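Local coordinates for group B streptococcal R4 surface protein (Streptococcus agalactiae, PDB 6S5Y) that probably acts as a cell-wall-linked stalk of repeated immunoglobulin-like Rib domains, two of which in tandem make up this piece of the bacterial surface protein, at residues Asn10-Lys15 / Val63-Gly68; Gln18-Glu23 / Lys78-Arg83; Arg83-Lys88 / Tyr144-Lys149. All coordinates share one frame; numbering follows the deposited sequence.

Contacts 1 and 2 belong to the first Rib domain, contact 3 to the second. Contact 1 (10-15 with 63-68) and contact 2 (18-23 with 78-83) have centres 27 Å apart, yet both reach one sheet through its neighbouring strands 55-64 and 70-80, and their segments alternate along the chain. Contact 3 (83-88 with 144-149) lies 15 Å from contact 2 and 41 Å from contact 1, centre to centre, which follows the elongated course of the chain. Contacts 2 and 3 share Arg83 and are joined by a salt bridge, Asp81 OD2 to Lys88 NZ at 3.2 Å, so together they frame the junction between the two domains.

Contact 1 (Asn10-Lys15 / Val63-Gly68)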
loop_
_atom_site.group_PDB
_atom_site.type_symbol
_atom_site.label_atom_id
_atom_site.label_comp_id
_atom_site.label_asym_id
_atom_site.label_seq_id
_atom_site.Cartn_x
_atom_site.Cartn_y
_atom_site.Cartn_z
ATOM N N ASN A 10 32.609 -19.321 8.248
ATOM C CA ASN A 10 31.290 -19.228 7.644
ATOM C C ASN A 10 30.968 -17.864 7.022
ATOM O O ASN A 10 31.588 -16.852 7.355
ATOM C CB ASN A 10 30.215 -19.548 8.698
ATOM C CG ASN A 10 30.301 -20.903 9.361
ATOM O OD1 ASN A 10 29.641 -21.880 8.952
ATOM N ND2 ASN A 10 31.084 -20.974 10.436
ATOM N N ASP A 11 29.948 -17.858 6.137
ATOM C CA ASP A 11 29.387 -16.674 5.514
ATOM C C ASP A 11 27.849 -16.820 5.496
ATOM O O ASP A 11 27.319 -17.691 4.801
ATOM C CB ASP A 11 29.991 -16.384 4.128
ATOM C CG ASP A 11 29.537 -15.073 3.481
ATOM O OD1 ASP A 11 28.339 -14.958 3.149
ATOM O OD2 ASP A 11 30.392 -14.181 3.268
ATOM N N PRO A 12 27.123 -16.031 6.316
ATOM C CA PRO A 12 25.658 -16.126 6.299
ATOM C C PRO A 12 25.079 -15.470 5.046
ATOM O O PRO A 12 25.686 -14.546 4.494
ATOM C CB PRO A 12 25.224 -15.423 7.591
ATOM C CG PRO A 12 26.438 -14.785 8.145
ATOM C CD PRO A 12 27.577 -14.947 7.205
ATOM N N ALA A 13 23.925 -15.984 4.581
ATOM C CA ALA A 13 23.248 -15.530 3.371
ATOM C C ALA A 13 21.981 -14.727 3.645
ATOM O O ALA A 13 21.095 -15.176 4.374
ATOM C CB ALA A 13 22.933 -16.718 2.481
ATOM N N GLY A 14 21.912 -13.552 3.026
ATOM C CA GLY A 14 20.772 -12.650 3.113
ATOM C C GLY A 14 19.576 -13.190 2.365
ATOM O O GLY A 14 19.726 -13.872 1.346
ATOM N N LYS A 15 18.387 -12.907 2.883
ATOM C CA LYS A 15 17.117 -13.359 2.326
ATOM C C LYS A 15 16.076 -12.281 2.582
ATOM O O LYS A 15 15.977 -11.770 3.703
ATOM C CB LYS A 15 16.704 -14.687 2.989
ATOM C CG LYS A 15 15.551 -15.423 2.323
ATOM C CD LYS A 15 15.479 -16.897 2.753
ATOM C CE LYS A 15 14.873 -17.107 4.122
ATOM N NZ LYS A 15 14.926 -18.527 4.555
ATOM N N VAL A 63 24.729 -11.868 13.089
ATOM C CA VAL A 63 24.914 -13.309 13.231
ATOM C C VAL A 63 26.013 -13.530 14.255
ATOM O O VAL A 63 27.186 -13.263 13.968
ATOM C CB VAL A 63 25.233 -13.955 11.855
ATOM C CG1 VAL A 63 25.417 -15.454 11.975
ATOM C CG2 VAL A 63 24.136 -13.634 10.830
ATOM N N THR A 64 25.624 -13.959 15.474
ATOM C CA THR A 64 26.562 -14.233 16.555
ATOM C C THR A 64 26.822 -15.725 16.608
ATOM O O THR A 64 25.898 -16.516 16.829
ATOM C CB THR A 64 26.078 -13.670 17.896
ATOM O OG1 THR A 64 25.805 -12.274 17.766
ATOM C CG2 THR A 64 27.108 -13.871 19.007
ATOM N N TYR A 65 28.098 -16.099 16.398
ATOM C CA TYR A 65 28.545 -17.481 16.392
ATOM C C TYR A 65 28.865 -17.983 17.812
ATOM O O TYR A 65 29.129 -17.155 18.699
ATOM C CB TYR A 65 29.745 -17.634 15.460
ATOM C CG TYR A 65 29.423 -17.320 14.016
ATOM C CD1 TYR A 65 28.727 -18.229 13.222
ATOM C CD2 TYR A 65 29.811 -16.113 13.440
ATOM C CE1 TYR A 65 28.425 -17.944 11.892
ATOM C CE2 TYR A 65 29.500 -15.808 12.116
ATOM C CZ TYR A 65 28.827 -16.737 11.341
ATOM O OH TYR A 65 28.564 -16.452 10.030
ATOM N N PRO A 66 28.852 -19.324 18.060
ATOM C CA PRO A 66 29.114 -19.822 19.424
ATOM C C PRO A 66 30.413 -19.326 20.087
ATOM O O PRO A 66 30.437 -19.208 21.312
ATOM C CB PRO A 66 29.103 -21.352 19.262
ATOM C CG PRO A 66 28.346 -21.610 18.024
ATOM C CD PRO A 66 28.583 -20.443 17.128
ATOM N N ASP A 67 31.455 -18.989 19.300
ATOM C CA ASP A 67 32.711 -18.498 19.860
ATOM C C ASP A 67 32.726 -16.980 20.154
ATOM O O ASP A 67 33.735 -16.457 20.628
ATOM C CB ASP A 67 33.912 -18.906 18.970
ATOM C CG ASP A 67 33.956 -18.282 17.583
ATOM O OD1 ASP A 67 33.022 -17.524 17.237
ATOM O OD2 ASP A 67 34.921 -18.560 16.843
ATOM N N GLY A 68 31.631 -16.296 19.868
ATOM C CA GLY A 68 31.514 -14.860 20.096
ATOM C C GLY A 68 31.737 -14.002 18.866
ATOM O O GLY A 68 31.357 -12.825 18.865
#
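Pro12 and Val63 face each other across two segments that share no backbone hydrogen bond: their CA atoms are 7.5 Å apart, and the gap widens to 9.3 Å between the CA atoms of Asn10 and Tyr65. Residues 10-15 run extended after helix 6-9, whereas 63-68 is the end of strand 55-64 followed by a type I turn, Tyr65 to Gly68, closed by Gly68 N to Tyr65 O. The contact is made by side chains. CG of Pro12 rests 3.7 Å from Val63 CG2, the two side chains passing alongside each other with opposed headings. The turn leads from strand 55-64 into strand 70-80, as a hairpin of the immunoglobulin-like Rib domain, and the packing lays the segment after helix 6-9 against that hairpin. Tyr65 has CG beside its backbone N (chi1 -63°), which sends the ring toward Asn10 and Pro12. Its OH lies 3.3 Å from Pro12 CG and equally close to CD, while Asn10 CB stands 4.0 Å from CE1, oblique to the ring. The phenol hydroxyl is hydrogen-bonded to Asp71 OD2 of strand 70-80, and Asn10 ND2 bonds back to Asp6 O, leaving the aliphatic part of Asn10 to meet the tyrosine.

Contact 2 (Gln18-Glu23 / Lys78-Arg83)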
loop_
_atom_site.group_PDB
_atom_site.type_symbol
_atom_site.label_atom_id
_atom_site.label_comp_id
_atom_site.label_asym_id
_atom_site.label_seq_id
_atom_site.Cartn_x
_atom_site.Cartn_y
_atom_site.Cartn_z
ATOM N N GLN A 18 8.674 -10.868 3.499
ATOM C CA GLN A 18 7.519 -9.985 3.362
ATOM C C GLN A 18 6.598 -10.086 4.570
ATOM O O GLN A 18 6.272 -11.191 4.992
ATOM C CB GLN A 18 6.755 -10.289 2.069
ATOM C CG GLN A 18 5.852 -9.145 1.613
ATOM C CD GLN A 18 4.996 -9.557 0.445
ATOM O OE1 GLN A 18 5.366 -9.372 -0.722
ATOM N NE2 GLN A 18 3.839 -10.137 0.731
ATOM N N VAL A 19 6.187 -8.928 5.124
ATOM C CA VAL A 19 5.306 -8.813 6.302
ATOM C C VAL A 19 4.213 -7.735 6.093
ATOM O O VAL A 19 4.315 -6.935 5.156
ATOM C CB VAL A 19 6.088 -8.603 7.649
ATOM C CG1 VAL A 19 6.921 -9.826 8.030
ATOM C CG2 VAL A 19 6.944 -7.335 7.636
ATOM N N ASN A 20 3.175 -7.718 6.959
ATOM C CA ASN A 20 2.109 -6.708 6.872
ATOM C C ASN A 20 2.422 -5.508 7.745
ATOM O O ASN A 20 3.325 -5.563 8.582
ATOM C CB ASN A 20 0.719 -7.266 7.257
ATOM C CG ASN A 20 0.054 -8.203 6.274
ATOM O OD1 ASN A 20 0.538 -8.476 5.162
ATOM N ND2 ASN A 20 -1.098 -8.721 6.684
ATOM N N VAL A 21 1.658 -4.427 7.558
ATOM C CA VAL A 21 1.792 -3.230 8.376
ATOM C C VAL A 21 1.387 -3.606 9.818
ATOM O O VAL A 21 0.314 -4.169 10.047
ATOM C CB VAL A 21 0.983 -2.030 7.810
ATOM C CG1 VAL A 21 0.984 -0.839 8.770
ATOM C CG2 VAL A 21 1.516 -1.609 6.443
ATOM N N GLY A 22 2.299 -3.356 10.750
ATOM C CA GLY A 22 2.100 -3.659 12.161
ATOM C C GLY A 22 2.673 -4.991 12.589
ATOM O O GLY A 22 2.824 -5.230 13.789
ATOM N N GLU A 23 2.981 -5.879 11.618
ATOM C CA GLU A 23 3.570 -7.194 11.896
ATOM C C GLU A 23 5.048 -7.034 12.183
ATOM O O GLU A 23 5.694 -6.210 11.548
ATOM C CB GLU A 23 3.348 -8.179 10.737
ATOM C CG GLU A 23 1.891 -8.601 10.599
ATOM C CD GLU A 23 1.539 -9.715 9.627
ATOM O OE1 GLU A 23 2.447 -10.238 8.939
ATOM O OE2 GLU A 23 0.336 -10.053 9.544
ATOM N N LYS A 78 10.123 -6.358 3.090
ATOM C CA LYS A 78 8.994 -5.801 2.353
ATOM C C LYS A 78 7.766 -5.686 3.255
ATOM O O LYS A 78 7.200 -6.702 3.644
ATOM C CB LYS A 78 8.685 -6.627 1.088
ATOM C CG LYS A 78 7.699 -5.941 0.121
ATOM C CD LYS A 78 7.523 -6.733 -1.163
ATOM C CE LYS A 78 7.044 -5.873 -2.306
ATOM N NZ LYS A 78 5.563 -5.753 -2.332
ATOM N N VAL A 79 7.375 -4.444 3.598
ATOM C CA VAL A 79 6.185 -4.159 4.411
ATOM C C VAL A 79 5.040 -3.772 3.474
ATOM O O VAL A 79 5.174 -2.838 2.682
ATOM C CB VAL A 79 6.421 -3.097 5.519
ATOM C CG1 VAL A 79 5.187 -2.941 6.410
ATOM C CG2 VAL A 79 7.641 -3.452 6.362
ATOM N N VAL A 80 3.930 -4.511 3.534
ATOM C CA VAL A 80 2.769 -4.257 2.672
ATOM C C VAL A 80 1.505 -3.950 3.490
ATOM O O VAL A 80 1.357 -4.458 4.607
ATOM C CB VAL A 80 2.536 -5.378 1.623
ATOM C CG1 VAL A 80 3.726 -5.506 0.672
ATOM C CG2 VAL A 80 2.218 -6.722 2.269
ATOM N N ASP A 81 0.603 -3.107 2.940
ATOM C CA ASP A 81 -0.656 -2.761 3.598
ATOM C C ASP A 81 -1.685 -3.743 3.085
ATOM O O ASP A 81 -1.912 -3.768 1.878
ATOM C CB ASP A 81 -1.080 -1.294 3.318
ATOM C CG ASP A 81 -2.072 -0.681 4.307
ATOM O OD1 ASP A 81 -2.829 -1.440 4.948
ATOM O OD2 ASP A 81 -2.099 0.558 4.428
ATOM N N PRO A 82 -2.271 -4.614 3.941
ATOM C CA PRO A 82 -3.307 -5.545 3.440
ATOM C C PRO A 82 -4.603 -4.830 2.989
ATOM O O PRO A 82 -5.280 -5.293 2.068
ATOM C CB PRO A 82 -3.544 -6.488 4.623
ATOM C CG PRO A 82 -3.167 -5.704 5.821
ATOM C CD PRO A 82 -2.098 -4.733 5.404
ATOM N N ARG A 83 -4.895 -3.650 3.579
ATOM C CA ARG A 83 -6.056 -2.831 3.230
ATOM C C ARG A 83 -5.740 -1.910 2.039
ATOM O O ARG A 83 -4.771 -1.152 2.088
ATOM C CB ARG A 83 -6.552 -2.028 4.447
ATOM C CG ARG A 83 -6.587 -2.836 5.760
ATOM C CD ARG A 83 -7.511 -2.262 6.824
ATOM N NE ARG A 83 -7.306 -0.827 7.041
ATOM C CZ ARG A 83 -8.231 0.101 6.826
ATOM N NH1 ARG A 83 -9.449 -0.244 6.423
ATOM N NH2 ARG A 83 -7.955 1.382 7.037
#
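Val19 and Val80 tie the two strands together through backbone hydrogen bonds. Val19 N donates to Lys78 O at 2.9 Å, the N-H...O angle being 169°, and Val19 O receives Val80 N at 2.9 Å. Both donors lie nearly along the C=O axis of their acceptors. A third bond, Val21 N to Val80 O, is weak because it is bent to 127°. Parallel bridges pair Gln18 with Lys78, Val19 with Val79 and Asn20 with Val80; the short strand axes lie 4.7 Å apart and are inclined by 31°. CA-H...O contacts from Gln18, Asn20 and Val79 supplement these bonds.

Apolar contact is concentrated on the face that carries Val19 and Val79, where their CG2 methyls stand 4.1 Å apart. Just past the strand, Val21 CG2 packs 3.9 Å from Val79 CG1 and also meets the backbone at Asp81.

The other face carries Gln18, Lys78 and Asn20 together with Val80, whose CG2 approaches both Gln18 NE2 and Asn20 OD1. Gln18 and Lys78 run side by side in the same direction, each starting with CG anti to the backbone N, which brings Gln18 OE1 to 3.4 Å from Lys78 CD. Further along, the amide of Asn20 meets the ring of Pro82 at a slant, ND2 lying 3.8 Å from Pro82 CG.

Strand 17-20 forms one margin of the four-stranded sheet, and its parallel pairing with the last strand, 70-80, makes an otherwise antiparallel sheet mixed. This first-with-last pairing, in strand order 1-4-3-2, characterises the immunoglobulin-like Rib fold here.

Contact 3 (Arg83-Lys88 / Tyr144-Lys149); sequences RTDADK and YPDGSK
Asp85 and Asp146 run antiparallel alongside one another, their carboxylate planes turned 39° apart. The carboxylate of Asp146 reaches the start of a short, weakly bonded helical turn, where Asp85 N donates to OD2 at 2.8 Å through a nearly straight bond (165°). The donor approaches from above the carboxylate plane. In return Asp85 OD2 receives a weak bond from Asp146 N.

Ser148 lies alongside this pair. Placing OG between its backbone N and carbonyl carbon (chi1 72°) lets the hydroxyl accept from Ala86 N at 3.0 Å while donating to Asp146 OD1 at 2.7 Å. That oxygen takes the hydroxyl on its syn lone pair and Ser148 N from above the carboxylate plane, the latter bond closing an Asx turn. One turn thus offers acceptors to two successive helix amides.

Tyr144 supplies the apolar side. One ring face lies under the backbone joining Asp85 to Ala86, with Asp85 O 3.9 Å above the plane and Ala86 N similarly placed, both nearer the ring's margin than its centre. CB of Asp85 meets Tyr144 CB at 3.5 Å, and Ala86 CB touches CE2 at 3.9 Å. The phenol OH bonds to Asp150 OD2.

On the helix side, Thr84 and Asp87 form a capping box: Thr84 N donates to the anti lone pair of Asp87 OD2, the Thr84 hydroxyl donates to the same oxygen from above the carboxylate plane, and the reciprocal bond from Asp87 N to Thr84 OG1 is weak.

Asp85 OD2 and Asp146 OD1 are both acceptors, yet come within 3.1 Å. Their like charges would oppose each other, a cost probably offset mainly at Asp146, which accepts from Asp85 N, Ser148 N and the Ser148 hydroxyl, and only weakly at Asp85; the N-terminus of the helical turn may add some stabilisation.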
loop_
_atom_site.group_PDB
_atom_site.type_symbol
_atom_site.label_atom_id
_atom_site.label_comp_id
_atom_site.label_asym_id
_atom_site.label_seq_id
_atom_site.Cartn_x
_atom_site.Cartn_y
_atom_site.Cartn_z
ATOM N N ARG A 83 -4.895 -3.650 3.579
ATOM C CA ARG A 83 -6.056 -2.831 3.230
ATOM C C ARG A 83 -5.740 -1.910 2.039
ATOM O O ARG A 83 -4.771 -1.152 2.088
ATOM C CB ARG A 83 -6.552 -2.028 4.447
ATOM C CG ARG A 83 -6.587 -2.836 5.760
ATOM C CD ARG A 83 -7.511 -2.262 6.824
ATOM N NE ARG A 83 -7.306 -0.827 7.041
ATOM C CZ ARG A 83 -8.231 0.101 6.826
ATOM N NH1 ARG A 83 -9.449 -0.244 6.423
ATOM N NH2 ARG A 83 -7.955 1.382 7.037
ATOM N N THR A 84 -6.570 -1.989 0.968
ATOM C CA THR A 84 -6.450 -1.233 -0.296
ATOM C C THR A 84 -6.881 0.228 -0.081
ATOM O O THR A 84 -7.450 0.532 0.969
ATOM C CB THR A 84 -7.308 -1.900 -1.413
ATOM O OG1 THR A 84 -8.698 -1.718 -1.132
ATOM C CG2 THR A 84 -7.013 -3.379 -1.609
ATOM N N ASP A 85 -6.651 1.124 -1.068
ATOM C CA ASP A 85 -7.082 2.522 -0.944
ATOM C C ASP A 85 -8.611 2.639 -0.880
ATOM O O ASP A 85 -9.123 3.530 -0.199
ATOM C CB ASP A 85 -6.509 3.396 -2.065
ATOM C CG ASP A 85 -5.016 3.686 -1.982
ATOM O OD1 ASP A 85 -4.469 3.680 -0.861
ATOM O OD2 ASP A 85 -4.404 3.949 -3.033
ATOM N N ALA A 86 -9.327 1.699 -1.548
ATOM C CA ALA A 86 -10.785 1.610 -1.555
ATOM C C ALA A 86 -11.300 1.230 -0.149
ATOM O O ALA A 86 -12.412 1.605 0.204
ATOM C CB ALA A 86 -11.255 0.611 -2.604
ATOM N N ASP A 87 -10.479 0.519 0.659
ATOM C CA ASP A 87 -10.792 0.133 2.051
ATOM C C ASP A 87 -10.468 1.302 2.974
ATOM O O ASP A 87 -11.124 1.489 3.999
ATOM C CB ASP A 87 -9.928 -1.058 2.508
ATOM C CG ASP A 87 -10.194 -2.381 1.829
ATOM O OD1 ASP A 87 -11.330 -2.894 1.947
ATOM O OD2 ASP A 87 -9.250 -2.934 1.224
ATOM N N LYS A 88 -9.411 2.052 2.619
ATOM C CA LYS A 88 -8.883 3.182 3.378
ATOM C C LYS A 88 -9.636 4.511 3.131
ATOM O O LYS A 88 -9.384 5.484 3.852
ATOM C CB LYS A 88 -7.367 3.340 3.099
ATOM C CG LYS A 88 -6.468 2.256 3.733
ATOM C CD LYS A 88 -4.979 2.432 3.399
ATOM C CE LYS A 88 -4.258 3.496 4.200
ATOM N NZ LYS A 88 -2.819 3.574 3.835
ATOM N N TYR A 144 -8.510 4.676 -7.527
ATOM C CA TYR A 144 -7.458 5.019 -6.574
ATOM C C TYR A 144 -6.033 4.837 -7.140
ATOM O O TYR A 144 -5.880 4.117 -8.135
ATOM C CB TYR A 144 -7.661 4.214 -5.287
ATOM C CG TYR A 144 -8.905 4.613 -4.532
ATOM C CD1 TYR A 144 -8.922 5.749 -3.728
ATOM C CD2 TYR A 144 -10.068 3.859 -4.621
ATOM C CE1 TYR A 144 -10.073 6.132 -3.038
ATOM C CE2 TYR A 144 -11.228 4.236 -3.947
ATOM C CZ TYR A 144 -11.217 5.361 -3.137
ATOM O OH TYR A 144 -12.343 5.708 -2.438
ATOM N N PRO A 145 -4.975 5.459 -6.529
ATOM C CA PRO A 145 -3.606 5.298 -7.066
ATOM C C PRO A 145 -3.000 3.889 -6.920
ATOM O O PRO A 145 -2.031 3.593 -7.610
ATOM C CB PRO A 145 -2.794 6.367 -6.315
ATOM C CG PRO A 145 -3.792 7.252 -5.658
ATOM C CD PRO A 145 -4.958 6.363 -5.361
ATOM N N ASP A 146 -3.566 3.024 -6.058
ATOM C CA ASP A 146 -3.134 1.629 -5.893
ATOM C C ASP A 146 -3.849 0.669 -6.887
ATOM O O ASP A 146 -3.646 -0.543 -6.826
ATOM C CB ASP A 146 -3.336 1.152 -4.435
ATOM C CG ASP A 146 -4.783 0.907 -4.027
ATOM O OD1 ASP A 146 -5.680 1.544 -4.611
ATOM O OD2 ASP A 146 -5.012 0.087 -3.115
ATOM N N GLY A 147 -4.697 1.213 -7.752
ATOM C CA GLY A 147 -5.447 0.429 -8.727
ATOM C C GLY A 147 -6.864 0.073 -8.309
ATOM O O GLY A 147 -7.710 -0.168 -9.178
ATOM N N SER A 148 -7.134 0.038 -6.976
ATOM C CA SER A 148 -8.450 -0.289 -6.413
ATOM C C SER A 148 -9.526 0.737 -6.806
ATOM O O SER A 148 -9.204 1.884 -7.146
ATOM C CB SER A 148 -8.387 -0.480 -4.896
ATOM O OG SER A 148 -8.204 0.736 -4.190
ATOM N N LYS A 149 -10.795 0.301 -6.808
ATOM C CA LYS A 149 -11.905 1.168 -7.195
ATOM C C LYS A 149 -13.093 1.120 -6.264
ATOM O O LYS A 149 -13.449 0.067 -5.739
ATOM C CB LYS A 149 -12.368 0.891 -8.649
ATOM C CG LYS A 149 -11.376 1.340 -9.722
ATOM C CD LYS A 149 -11.784 0.897 -11.116
ATOM C CE LYS A 149 -10.615 0.955 -12.062
ATOM N NZ LYS A 149 -11.041 0.862 -13.484
#